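Local coordinates for protein putative cytochrome P450 YjiB (Bacillus subtilis subsp. subtilis, PDB 4RM4) that probably acts as a heme-dependent monooxygenase of the cytochrome P450 family, using molecular oxygen to oxidise organic substrates, at residues P28-M33 with S49-D54; R319-A322 with P327-F330; K57-D62 with D308-F313; Y53-K58 with T297-H302. One frame throughout, in Å; residues are numbered along the deposited sequence.

Interaction 1: residues P28-M33 with S49-D54; sequences PWYESM and SVFLYD
The phenyl ring of Phe51 slots against helix 27-36, where Trp29, Tyr30 and Met33 receive it from three directions. Packing is tightest over one face: Met33 CB sits almost on the ring normal, 3.6 Å from the Phe51 centroid, in a CH-pi contact. With its chain folded at chi2 (-69°) and chi3 (-68°), Met33 curls back, and its CE comes within 3.5 Å of Phe51 CE2. The sulfur lies obliquely, completing a Met-aromatic contact at longer range. At the rim of the same ring, Phe51 CZ points at the six-membered ring of Trp29 in a T-shaped stack, the planes 88° apart and CZ 3.7 Å from Trp29 CH2. Tyr30 CD2 meets Phe51 CE1 at 4.0 Å, also at the ring edge. Burial falls off from here: Phe51 and Tyr30 are enclosed, Met33 is partly open, and Trp29 faces solvent. An alanine in place of Phe51 would probably open a gap beneath Met33 and leave the Trp29 ring without its edge-on partner. Phe51 also stacks on Phe313. Such aromatic packing of the first helix onto the turn between strand 47-50 and helix 53-61 belongs to the N-terminal, sheet-bearing region of the P450 fold.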
loop_
_atom_site.group_PDB
_atom_site.type_symbol
_atom_site.label_atom_id
_atom_site.label_comp_id
_atom_site.label_asym_id
_atom_site.label_seq_id
_atom_site.Cartn_x
_atom_site.Cartn_y
_atom_site.Cartn_z
ATOM N N PRO A 28 -17.048 12.538 -0.767
ATOM C CA PRO A 28 -18.124 13.296 -1.421
ATOM C C PRO A 28 -17.831 13.618 -2.890
ATOM O O PRO A 28 -18.736 13.504 -3.733
ATOM C CB PRO A 28 -18.217 14.565 -0.573
ATOM C CG PRO A 28 -17.811 14.109 0.791
ATOM C CD PRO A 28 -16.681 13.115 0.540
ATOM N N TRP A 29 -16.595 13.989 -3.217
ATOM C CA TRP A 29 -16.258 14.279 -4.607
ATOM C C TRP A 29 -16.359 13.040 -5.493
ATOM O O TRP A 29 -16.938 13.106 -6.574
ATOM C CB TRP A 29 -14.877 14.923 -4.735
ATOM C CG TRP A 29 -14.494 15.196 -6.167
ATOM C CD1 TRP A 29 -15.067 16.103 -7.011
ATOM C CD2 TRP A 29 -13.461 14.549 -6.915
ATOM N NE1 TRP A 29 -14.455 16.056 -8.242
ATOM C CE2 TRP A 29 -13.466 15.109 -8.210
ATOM C CE3 TRP A 29 -12.530 13.546 -6.618
ATOM C CZ2 TRP A 29 -12.574 14.707 -9.200
ATOM C CZ3 TRP A 29 -11.654 13.141 -7.603
ATOM C CH2 TRP A 29 -11.683 13.720 -8.879
ATOM N N TYR A 30 -15.783 11.921 -5.047
ATOM C CA TYR A 30 -15.950 10.655 -5.754
ATOM C C TYR A 30 -17.442 10.389 -5.997
ATOM O O TYR A 30 -17.843 9.998 -7.086
ATOM C CB TYR A 30 -15.396 9.487 -4.927
ATOM C CG TYR A 30 -13.892 9.471 -4.683
ATOM C CD1 TYR A 30 -13.366 8.846 -3.554
ATOM C CD2 TYR A 30 -13.007 10.040 -5.589
ATOM C CE1 TYR A 30 -11.996 8.811 -3.317
ATOM C CE2 TYR A 30 -11.636 10.003 -5.367
ATOM C CZ TYR A 30 -11.141 9.390 -4.226
ATOM O OH TYR A 30 -9.788 9.343 -3.990
ATOM N N GLU A 31 -18.252 10.565 -4.956
ATOM C CA GLU A 31 -19.681 10.291 -5.066
ATOM C C GLU A 31 -20.333 11.154 -6.142
ATOM O O GLU A 31 -21.175 10.674 -6.901
ATOM C CB GLU A 31 -20.413 10.470 -3.728
ATOM C CG GLU A 31 -21.925 10.212 -3.839
ATOM C CD GLU A 31 -22.551 9.831 -2.516
ATOM O OE1 GLU A 31 -21.896 10.021 -1.468
ATOM O OE2 GLU A 31 -23.703 9.342 -2.523
ATOM N N SER A 32 -19.915 12.415 -6.226
ATOM C CA SER A 32 -20.448 13.311 -7.244
ATOM C C SER A 32 -20.034 12.873 -8.660
ATOM O O SER A 32 -20.840 12.925 -9.587
ATOM C CB SER A 32 -20.049 14.762 -6.964
ATOM O OG SER A 32 -18.714 15.014 -7.332
ATOM N N MET A 33 -18.791 12.421 -8.824
ATOM C CA MET A 33 -18.334 11.928 -10.128
ATOM C C MET A 33 -19.024 10.624 -10.531
ATOM O O MET A 33 -19.416 10.457 -11.676
ATOM C CB MET A 33 -16.806 11.755 -10.148
ATOM C CG MET A 33 -16.052 13.010 -9.755
ATOM S SD MET A 33 -16.159 14.350 -10.966
ATOM C CE MET A 33 -15.207 13.653 -12.322
ATOM N N SER A 49 -10.490 9.773 -16.265
ATOM C CA SER A 49 -10.692 9.306 -14.894
ATOM C C SER A 49 -11.952 8.443 -14.829
ATOM O O SER A 49 -12.982 8.784 -15.395
ATOM C CB SER A 49 -10.784 10.489 -13.923
ATOM O OG SER A 49 -9.516 11.111 -13.802
ATOM N N VAL A 50 -11.859 7.302 -14.161
ATOM C CA VAL A 50 -12.951 6.342 -14.140
ATOM C C VAL A 50 -13.315 6.084 -12.673
ATOM O O VAL A 50 -12.432 5.846 -11.866
ATOM C CB VAL A 50 -12.566 5.034 -14.874
ATOM C CG1 VAL A 50 -13.609 3.981 -14.635
ATOM C CG2 VAL A 50 -12.425 5.301 -16.382
ATOM N N PHE A 51 -14.603 6.166 -12.331
ATOM C CA PHE A 51 -15.023 6.191 -10.927
ATOM C C PHE A 51 -15.956 5.062 -10.458
ATOM O O PHE A 51 -16.092 4.849 -9.254
ATOM C CB PHE A 51 -15.686 7.540 -10.594
ATOM C CG PHE A 51 -14.742 8.718 -10.664
ATOM C CD1 PHE A 51 -13.990 9.083 -9.565
ATOM C CD2 PHE A 51 -14.614 9.456 -11.838
ATOM C CE1 PHE A 51 -13.104 10.171 -9.633
ATOM C CE2 PHE A 51 -13.734 10.536 -11.914
ATOM C CZ PHE A 51 -12.980 10.890 -10.806
ATOM N N LEU A 52 -16.613 4.365 -11.386
ATOM C CA LEU A 52 -17.559 3.310 -11.002
ATOM C C LEU A 52 -16.864 1.969 -10.810
ATOM O O LEU A 52 -15.921 1.643 -11.523
ATOM C CB LEU A 52 -18.673 3.150 -12.049
ATOM C CG LEU A 52 -19.695 4.273 -12.255
ATOM C CD1 LEU A 52 -20.651 3.930 -13.383
ATOM C CD2 LEU A 52 -20.478 4.545 -10.973
ATOM N N TYR A 53 -17.346 1.184 -9.857
ATOM C CA TYR A 53 -16.732 -0.120 -9.580
ATOM C C TYR A 53 -16.522 -1.017 -10.825
ATOM O O TYR A 53 -15.425 -1.514 -11.061
ATOM C CB TYR A 53 -17.535 -0.860 -8.507
ATOM C CG TYR A 53 -16.944 -2.185 -8.089
ATOM C CD1 TYR A 53 -16.120 -2.289 -6.968
ATOM C CD2 TYR A 53 -17.211 -3.334 -8.820
ATOM C CE1 TYR A 53 -15.580 -3.523 -6.589
ATOM C CE2 TYR A 53 -16.675 -4.545 -8.466
ATOM C CZ TYR A 53 -15.864 -4.642 -7.353
ATOM O OH TYR A 53 -15.357 -5.878 -7.017
ATOM N N ASP A 54 -17.564 -1.259 -11.616
ATOM C CA ASP A 54 -17.377 -2.128 -12.781
ATOM C C ASP A 54 -16.349 -1.573 -13.778
ATOM O O ASP A 54 -15.531 -2.314 -14.334
ATOM C CB ASP A 54 -18.718 -2.415 -13.479
ATOM C CG ASP A 54 -19.664 -3.234 -12.615
ATOM O OD1 ASP A 54 -19.199 -3.855 -11.633
ATOM O OD2 ASP A 54 -20.874 -3.263 -12.921
#

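Interaction 2: residues R319-A322 with P327-F330; sequences RDEA and PHMF
The carbonyl oxygen of Arg319 presses on the ring of Pro327, its O only 3.1 Å from Pro327 CB, and no hydrogen bond spans the two segments directly. A polar atom set against a pyrrolidine thus marks the tightest point of a loop-to-loop contact. Further along, Glu321 CG lies 3.5 Å from Pro327 CG, the two side chains crossing at about a right angle. A bend at chi2 (79°) then folds the Glu321 carboxylate toward His328. Glu321 OE2 stops 4.2 Å from His328 NE2, the two planes strongly inclined, and finds its salt bridge instead with Arg34; NE2 has a weak hydrogen bond with Glu31. The sequence here, after helix 314-317, resembles the Pro-x-x-Phe element of P450s, which follows the Glu-x-x-Arg pair of the K helix; consistent with this, Pro327 O accepts a hydrogen bond from Arg281. A water joins the far ends: it accepts from Arg319 NH1 at 2.9 Å and makes a weak bond, in the plane of the imidazole, with His328 ND1. The Arg319 guanidinium also forms cation-pi contacts with Phe27 and Phe282 and donates through NH2 to Phe282 O. Its charge would tend to disfavour a proton on ND1, whereas the two glutamates would tend to favour one on NE2. Between these residues Asp320 shapes the loop as an Asx turn, its OD1 accepting from Ala322 N at 2.8 Å from above the carboxylate plane.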
loop_
_atom_site.group_PDB
_atom_site.type_symbol
_atom_site.label_atom_id
_atom_site.label_comp_id
_atom_site.label_asym_id
_atom_site.label_seq_id
_atom_site.Cartn_x
_atom_site.Cartn_y
_atom_site.Cartn_z
ATOM N N ARG A 319 -16.550 2.540 -2.829
ATOM C CA ARG A 319 -17.702 3.226 -2.229
ATOM C C ARG A 319 -18.938 3.181 -3.124
ATOM O O ARG A 319 -19.957 3.824 -2.829
ATOM C CB ARG A 319 -17.379 4.704 -1.953
ATOM C CG ARG A 319 -16.192 4.978 -1.044
ATOM C CD ARG A 319 -16.480 4.436 0.334
ATOM N NE ARG A 319 -15.601 4.941 1.390
ATOM C CZ ARG A 319 -15.905 5.922 2.237
ATOM N NH1 ARG A 319 -17.073 6.564 2.143
ATOM N NH2 ARG A 319 -15.036 6.261 3.185
ATOM N N ASP A 320 -18.838 2.460 -4.233
ATOM C CA ASP A 320 -19.871 2.466 -5.258
ATOM C C ASP A 320 -21.125 1.713 -4.815
ATOM O O ASP A 320 -21.079 0.516 -4.549
ATOM C CB ASP A 320 -19.320 1.889 -6.560
ATOM C CG ASP A 320 -20.297 2.000 -7.706
ATOM O OD1 ASP A 320 -21.482 2.351 -7.452
ATOM O OD2 ASP A 320 -19.883 1.730 -8.855
ATOM N N GLU A 321 -22.228 2.449 -4.726
ATOM C CA GLU A 321 -23.519 1.925 -4.306
ATOM C C GLU A 321 -24.012 0.766 -5.182
ATOM O O GLU A 321 -24.809 -0.061 -4.737
ATOM C CB GLU A 321 -24.554 3.065 -4.322
ATOM C CG GLU A 321 -24.177 4.296 -3.455
ATOM C CD GLU A 321 -23.152 5.278 -4.088
ATOM O OE1 GLU A 321 -22.539 4.989 -5.139
ATOM O OE2 GLU A 321 -22.967 6.370 -3.511
ATOM N N ALA A 322 -23.553 0.718 -6.430
ATOM C CA ALA A 322 -23.986 -0.319 -7.359
ATOM C C ALA A 322 -23.392 -1.683 -7.032
ATOM O O ALA A 322 -23.880 -2.709 -7.506
ATOM C CB ALA A 322 -23.657 0.073 -8.788
ATOM N N PRO A 327 -22.670 1.727 1.250
ATOM C CA PRO A 327 -21.218 1.903 1.105
ATOM C C PRO A 327 -20.661 2.970 2.043
ATOM O O PRO A 327 -19.471 2.956 2.347
ATOM C CB PRO A 327 -21.072 2.349 -0.351
ATOM C CG PRO A 327 -22.405 3.001 -0.671
ATOM C CD PRO A 327 -23.406 2.158 0.048
ATOM N N HIS A 328 -21.514 3.881 2.501
ATOM C CA HIS A 328 -21.083 4.925 3.429
ATOM C C HIS A 328 -20.790 4.400 4.817
ATOM O O HIS A 328 -20.149 5.080 5.620
ATOM C CB HIS A 328 -22.142 6.016 3.557
ATOM C CG HIS A 328 -22.366 6.790 2.300
ATOM N ND1 HIS A 328 -21.498 7.766 1.864
ATOM C CD2 HIS A 328 -23.369 6.742 1.391
ATOM C CE1 HIS A 328 -21.951 8.282 0.735
ATOM N NE2 HIS A 328 -23.086 7.681 0.428
ATOM N N MET A 329 -21.279 3.206 5.117
ATOM C CA MET A 329 -21.125 2.674 6.467
ATOM C C MET A 329 -19.844 1.860 6.620
ATOM O O MET A 329 -19.532 1.011 5.786
ATOM C CB MET A 329 -22.339 1.830 6.858
ATOM C CG MET A 329 -23.666 2.547 6.667
ATOM S SD MET A 329 -23.668 4.214 7.364
ATOM C CE MET A 329 -23.501 3.856 9.113
ATOM N N PHE A 330 -19.116 2.120 7.701
ATOM C CA PHE A 330 -17.967 1.302 8.067
ATOM C C PHE A 330 -18.457 0.141 8.925
ATOM O O PHE A 330 -18.728 0.290 10.117
ATOM C CB PHE A 330 -16.915 2.148 8.795
ATOM C CG PHE A 330 -15.696 1.375 9.241
ATOM C CD1 PHE A 330 -14.742 0.948 8.324
ATOM C CD2 PHE A 330 -15.493 1.097 10.591
ATOM C CE1 PHE A 330 -13.619 0.243 8.747
ATOM C CE2 PHE A 330 -14.393 0.390 11.016
ATOM C CZ PHE A 330 -13.439 -0.038 10.084
HETATM O O HOH W 1 -18.881 8.084 3.859
#

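Interaction 3: residues K57-D62 with D308-F313; sequences KKVVGD and DMVLAF
Val310 is where strand 309-312 first meets helix 53-61: its CG1 lies 3.9 Å from CG1 of Val59. The two valines cross obliquely, each using the branch that stands anti to its own backbone N (chi1 170° in Val59, 178° in Val310). Leu311, next along, turns its side chain to the other side of the sheet, while its backbone hydrogen-bonds to Val50 and Trp48 of the neighbouring strand. Ala312 then faces the helix again, and its single methyl serves two residues. Ala312 CB is 3.7 Å from Val60 CG2 and 4.1 Å from Val59 CG1, so consecutive valines straddle a side chain small enough to let the helix come close. Phe313 turns its side chain away, and its backbone stands at the N-cap of helix 314-317. The short axes of helix and strand pass 8.7 Å apart at an angle of 121°, in keeping with a helix laid across the sheet of the P450 N-terminal region. Val60 also reaches inward, its side chain about 4 Å from the bound heme, and its carbonyl accepts from Arg291. Where the helix ends, Lys58 NZ forms a salt bridge of 2.8 Å with Asp62 OD2, met nearly end-on. Across the interface, by contrast, only methyl groups touch. Contacts of this chemistry exclude water and depend on shape, with no directional bond to fix the register; the precise angle is probably set largely by the surrounding sheet and helix contacts.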
loop_
_atom_site.group_PDB
_atom_site.type_symbol
_atom_site.label_atom_id
_atom_site.label_comp_id
_atom_site.label_asym_id
_atom_site.label_seq_id
_atom_site.Cartn_x
_atom_site.Cartn_y
_atom_site.Cartn_z
ATOM N N LYS A 57 -12.779 -1.786 -12.188
ATOM C CA LYS A 57 -12.277 -3.158 -12.097
ATOM C C LYS A 57 -11.886 -3.688 -13.483
ATOM O O LYS A 57 -10.874 -4.386 -13.638
ATOM C CB LYS A 57 -13.314 -4.067 -11.426
ATOM C CG LYS A 57 -12.741 -5.391 -10.955
ATOM C CD LYS A 57 -13.732 -6.158 -10.104
ATOM C CE LYS A 57 -13.100 -7.408 -9.504
ATOM N NZ LYS A 57 -14.060 -8.046 -8.559
ATOM N N LYS A 58 -12.666 -3.329 -14.495
ATOM C CA LYS A 58 -12.342 -3.724 -15.863
ATOM C C LYS A 58 -11.022 -3.109 -16.330
ATOM O O LYS A 58 -10.173 -3.810 -16.887
ATOM C CB LYS A 58 -13.461 -3.334 -16.829
ATOM C CG LYS A 58 -13.075 -3.572 -18.296
ATOM C CD LYS A 58 -14.298 -3.687 -19.208
ATOM C CE LYS A 58 -13.885 -3.976 -20.655
ATOM N NZ LYS A 58 -13.242 -5.309 -20.808
ATOM N N VAL A 59 -10.854 -1.802 -16.124
ATOM C CA VAL A 59 -9.611 -1.130 -16.522
ATOM C C VAL A 59 -8.400 -1.813 -15.873
ATOM O O VAL A 59 -7.439 -2.175 -16.535
ATOM C CB VAL A 59 -9.621 0.384 -16.160
ATOM C CG1 VAL A 59 -8.231 1.027 -16.349
ATOM C CG2 VAL A 59 -10.690 1.134 -16.987
ATOM N N VAL A 60 -8.496 -2.016 -14.569
ATOM C CA VAL A 60 -7.393 -2.501 -13.759
ATOM C C VAL A 60 -7.061 -3.939 -14.102
ATOM O O VAL A 60 -5.901 -4.306 -14.159
ATOM C CB VAL A 60 -7.737 -2.341 -12.258
ATOM C CG1 VAL A 60 -6.767 -3.132 -11.358
ATOM C CG2 VAL A 60 -7.760 -0.845 -11.904
ATOM N N GLY A 61 -8.082 -4.740 -14.386
ATOM C CA GLY A 61 -7.880 -6.160 -14.621
ATOM C C GLY A 61 -7.647 -6.585 -16.061
ATOM O O GLY A 61 -7.114 -7.675 -16.324
ATOM N N ASP A 62 -8.045 -5.744 -17.007
ATOM C CA ASP A 62 -8.034 -6.173 -18.394
ATOM C C ASP A 62 -6.638 -5.958 -18.974
ATOM O O ASP A 62 -6.353 -4.916 -19.553
ATOM C CB ASP A 62 -9.100 -5.410 -19.187
ATOM C CG ASP A 62 -9.326 -5.990 -20.575
ATOM O OD1 ASP A 62 -8.356 -6.489 -21.179
ATOM O OD2 ASP A 62 -10.482 -5.951 -21.053
ATOM N N ASP A 308 -4.164 6.432 -24.852
ATOM C CA ASP A 308 -4.705 7.335 -23.829
ATOM C C ASP A 308 -4.396 6.835 -22.424
ATOM O O ASP A 308 -4.455 5.640 -22.164
ATOM C CB ASP A 308 -6.218 7.467 -23.966
ATOM C CG ASP A 308 -6.623 8.454 -25.044
ATOM O OD1 ASP A 308 -5.753 8.878 -25.834
ATOM O OD2 ASP A 308 -7.816 8.798 -25.098
ATOM N N MET A 309 -4.091 7.760 -21.518
ATOM C CA MET A 309 -3.855 7.410 -20.125
ATOM C C MET A 309 -5.194 7.382 -19.385
ATOM O O MET A 309 -6.067 8.200 -19.649
ATOM C CB MET A 309 -2.918 8.429 -19.483
ATOM C CG MET A 309 -2.846 8.348 -17.972
ATOM S SD MET A 309 -1.571 7.224 -17.421
ATOM C CE MET A 309 -0.132 7.912 -18.232
ATOM N N VAL A 310 -5.365 6.407 -18.492
ATOM C CA VAL A 310 -6.596 6.265 -17.713
ATOM C C VAL A 310 -6.271 6.158 -16.231
ATOM O O VAL A 310 -5.398 5.389 -15.839
ATOM C CB VAL A 310 -7.373 4.992 -18.108
ATOM C CG1 VAL A 310 -8.627 4.840 -17.252
ATOM C CG2 VAL A 310 -7.726 5.014 -19.602
ATOM N N LEU A 311 -6.958 6.952 -15.416
ATOM C CA LEU A 311 -6.848 6.863 -13.966
ATOM C C LEU A 311 -8.056 6.096 -13.405
ATOM O O LEU A 311 -9.195 6.520 -13.557
ATOM C CB LEU A 311 -6.766 8.263 -13.355
ATOM C CG LEU A 311 -5.553 9.117 -13.733
ATOM C CD1 LEU A 311 -5.711 10.517 -13.144
ATOM C CD2 LEU A 311 -4.257 8.473 -13.240
ATOM N N ALA A 312 -7.804 4.958 -12.763
ATOM C CA ALA A 312 -8.881 4.131 -12.232
ATOM C C ALA A 312 -8.900 4.314 -10.717
ATOM O O ALA A 312 -7.985 3.879 -10.026
ATOM C CB ALA A 312 -8.663 2.669 -12.612
ATOM N N PHE A 313 -9.921 5.001 -10.227
ATOM C CA PHE A 313 -10.054 5.323 -8.809
ATOM C C PHE A 313 -10.625 4.187 -7.970
ATOM O O PHE A 313 -11.826 4.111 -7.747
ATOM C CB PHE A 313 -10.903 6.603 -8.649
ATOM C CG PHE A 313 -10.159 7.850 -9.023
ATOM C CD1 PHE A 313 -9.505 8.598 -8.057
ATOM C CD2 PHE A 313 -10.073 8.255 -10.350
ATOM C CE1 PHE A 313 -8.776 9.727 -8.403
ATOM C CE2 PHE A 313 -9.355 9.390 -10.700
ATOM C CZ PHE A 313 -8.708 10.125 -9.735
#

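Interaction 4: residues Y53-K58 with T297-H302; sequences YDDVKK and TEIGGH
This is a van der Waals contact between the first turns of helix 53-61, through Asp55 and Lys58, and the tip of a small hairpin, at Ile299 and Gly300, on the outer side of the sheet-bearing region. Asp55 packs against the turn. Its CB is 4.0 Å from Ile299 CG2, the two side chains running alongside in opposite senses, and its carboxylate reaches beside Gly300. There Asp55 OD2 is 3.8 Å from Gly300 CA, and Asp55 OD1 is 3.8 Å from Gly300 N, too far for a hydrogen bond. The hairpin closes through a type I' turn from Ile299 to His302, with His302 N donating to Ile299 O at 3.0 Å and Ile299 N returning a bond to His302 O. Positive phi (57°) already favours glycine at position 300, and a beta carbon there would collide with Asp55 OD2. An alanine replacing Asp55 would probably leave a gap beside the turn, the carboxylate that packs against Gly300 being gone. Farther along the helix Ile299 CD1 lies 4.1 Å from Lys58 CG and just as near its CD, where only the aliphatic part of the lysine takes part; its NZ is engaged by Asp62. Ile299 also packs on Val50.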
loop_
_atom_site.group_PDB
_atom_site.type_symbol
_atom_site.label_atom_id
_atom_site.label_comp_id
_atom_site.label_asym_id
_atom_site.label_seq_id
_atom_site.Cartn_x
_atom_site.Cartn_y
_atom_site.Cartn_z
ATOM N N TYR A 53 -17.346 1.184 -9.857
ATOM C CA TYR A 53 -16.732 -0.120 -9.580
ATOM C C TYR A 53 -16.522 -1.017 -10.825
ATOM O O TYR A 53 -15.425 -1.514 -11.061
ATOM C CB TYR A 53 -17.535 -0.860 -8.507
ATOM C CG TYR A 53 -16.944 -2.185 -8.089
ATOM C CD1 TYR A 53 -16.120 -2.289 -6.968
ATOM C CD2 TYR A 53 -17.211 -3.334 -8.820
ATOM C CE1 TYR A 53 -15.580 -3.523 -6.589
ATOM C CE2 TYR A 53 -16.675 -4.545 -8.466
ATOM C CZ TYR A 53 -15.864 -4.642 -7.353
ATOM O OH TYR A 53 -15.357 -5.878 -7.017
ATOM N N ASP A 54 -17.564 -1.259 -11.616
ATOM C CA ASP A 54 -17.377 -2.128 -12.781
ATOM C C ASP A 54 -16.349 -1.573 -13.778
ATOM O O ASP A 54 -15.531 -2.314 -14.334
ATOM C CB ASP A 54 -18.718 -2.415 -13.479
ATOM C CG ASP A 54 -19.664 -3.234 -12.615
ATOM O OD1 ASP A 54 -19.199 -3.855 -11.633
ATOM O OD2 ASP A 54 -20.874 -3.263 -12.921
ATOM N N ASP A 55 -16.382 -0.262 -14.003
ATOM C CA ASP A 55 -15.448 0.362 -14.926
ATOM C C ASP A 55 -14.017 0.299 -14.390
ATOM O O ASP A 55 -13.089 -0.103 -15.107
ATOM C CB ASP A 55 -15.863 1.805 -15.208
ATOM C CG ASP A 55 -17.208 1.893 -15.904
ATOM O OD1 ASP A 55 -17.605 0.879 -16.506
ATOM O OD2 ASP A 55 -17.853 2.965 -15.854
ATOM N N VAL A 56 -13.847 0.689 -13.134
ATOM C CA VAL A 56 -12.535 0.623 -12.496
ATOM C C VAL A 56 -11.966 -0.794 -12.537
ATOM O O VAL A 56 -10.805 -0.997 -12.878
ATOM C CB VAL A 56 -12.576 1.105 -11.028
ATOM C CG1 VAL A 56 -11.274 0.715 -10.310
ATOM C CG2 VAL A 56 -12.791 2.607 -10.962
ATOM N N LYS A 57 -12.779 -1.786 -12.188
ATOM C CA LYS A 57 -12.277 -3.158 -12.097
ATOM C C LYS A 57 -11.886 -3.688 -13.483
ATOM O O LYS A 57 -10.874 -4.386 -13.638
ATOM C CB LYS A 57 -13.314 -4.067 -11.426
ATOM C CG LYS A 57 -12.741 -5.391 -10.955
ATOM C CD LYS A 57 -13.732 -6.158 -10.104
ATOM C CE LYS A 57 -13.100 -7.408 -9.504
ATOM N NZ LYS A 57 -14.060 -8.046 -8.559
ATOM N N LYS A 58 -12.666 -3.329 -14.495
ATOM C CA LYS A 58 -12.342 -3.724 -15.863
ATOM C C LYS A 58 -11.022 -3.109 -16.330
ATOM O O LYS A 58 -10.173 -3.810 -16.887
ATOM C CB LYS A 58 -13.461 -3.334 -16.829
ATOM C CG LYS A 58 -13.075 -3.572 -18.296
ATOM C CD LYS A 58 -14.298 -3.687 -19.208
ATOM C CE LYS A 58 -13.885 -3.976 -20.655
ATOM N NZ LYS A 58 -13.242 -5.309 -20.808
ATOM N N THR A 297 -10.961 1.507 -27.421
ATOM C CA THR A 297 -11.997 0.691 -26.807
ATOM C C THR A 297 -12.916 1.563 -25.958
ATOM O O THR A 297 -12.602 2.716 -25.680
ATOM C CB THR A 297 -11.401 -0.438 -25.948
ATOM O OG1 THR A 297 -12.436 -1.364 -25.595
ATOM C CG2 THR A 297 -10.763 0.121 -24.687
ATOM N N GLU A 298 -14.055 1.022 -25.549
ATOM C CA GLU A 298 -15.003 1.823 -24.787
ATOM C C GLU A 298 -15.035 1.433 -23.322
ATOM O O GLU A 298 -14.984 0.260 -22.972
ATOM C CB GLU A 298 -16.404 1.737 -25.394
ATOM C CG GLU A 298 -16.514 2.406 -26.753
ATOM C CD GLU A 298 -17.930 2.374 -27.294
ATOM O OE1 GLU A 298 -18.859 2.074 -26.507
ATOM O OE2 GLU A 298 -18.106 2.648 -28.498
ATOM N N ILE A 299 -15.117 2.437 -22.461
ATOM C CA ILE A 299 -15.276 2.195 -21.043
ATOM C C ILE A 299 -16.480 2.985 -20.569
ATOM O O ILE A 299 -16.529 4.199 -20.721
ATOM C CB ILE A 299 -14.024 2.605 -20.247
ATOM C CG1 ILE A 299 -12.885 1.615 -20.506
ATOM C CG2 ILE A 299 -14.337 2.651 -18.763
ATOM C CD1 ILE A 299 -13.150 0.219 -19.941
ATOM N N GLY A 300 -17.462 2.280 -20.020
ATOM C CA GLY A 300 -18.703 2.899 -19.603
ATOM C C GLY A 300 -19.384 3.619 -20.748
ATOM O O GLY A 300 -20.082 4.597 -20.536
ATOM N N GLY A 301 -19.160 3.142 -21.971
ATOM C CA GLY A 301 -19.765 3.756 -23.141
ATOM C C GLY A 301 -19.023 4.964 -23.690
ATOM O O GLY A 301 -19.555 5.698 -24.522
ATOM N N HIS A 302 -17.789 5.174 -23.233
ATOM C CA HIS A 302 -16.961 6.265 -23.730
ATOM C C HIS A 302 -15.744 5.708 -24.470
ATOM O O HIS A 302 -15.068 4.812 -23.970
ATOM C CB HIS A 302 -16.479 7.156 -22.578
ATOM C CG HIS A 302 -17.559 7.977 -21.943
ATOM N ND1 HIS A 302 -18.361 7.499 -20.929
ATOM C CD2 HIS A 302 -17.957 9.251 -22.170
ATOM C CE1 HIS A 302 -19.215 8.442 -20.563
ATOM N NE2 HIS A 302 -18.993 9.511 -21.302
#

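Helix 53-61 supplies one side of interactions 3 and 4 and begins at the end of the segment 49-54 of interaction 1. Strands 47-50 and 309-312, used by interactions 1 and 3, are neighbours in the mixed sheet. Interactions 3 and 4 are closest, centres about 8 Å apart, and share Lys57 and Lys58; interaction 1 lies about 12 to 13 Å from both. Interaction 2, about 11 Å from interaction 1 but 19 to 20 Å from the others, opens only after they close; Asp320 OD2 bonded to Tyr53 N joins it to the helix start. Interactions 3 and 4 link residues some 240 positions apart, and interaction 3 alone comes near the heme.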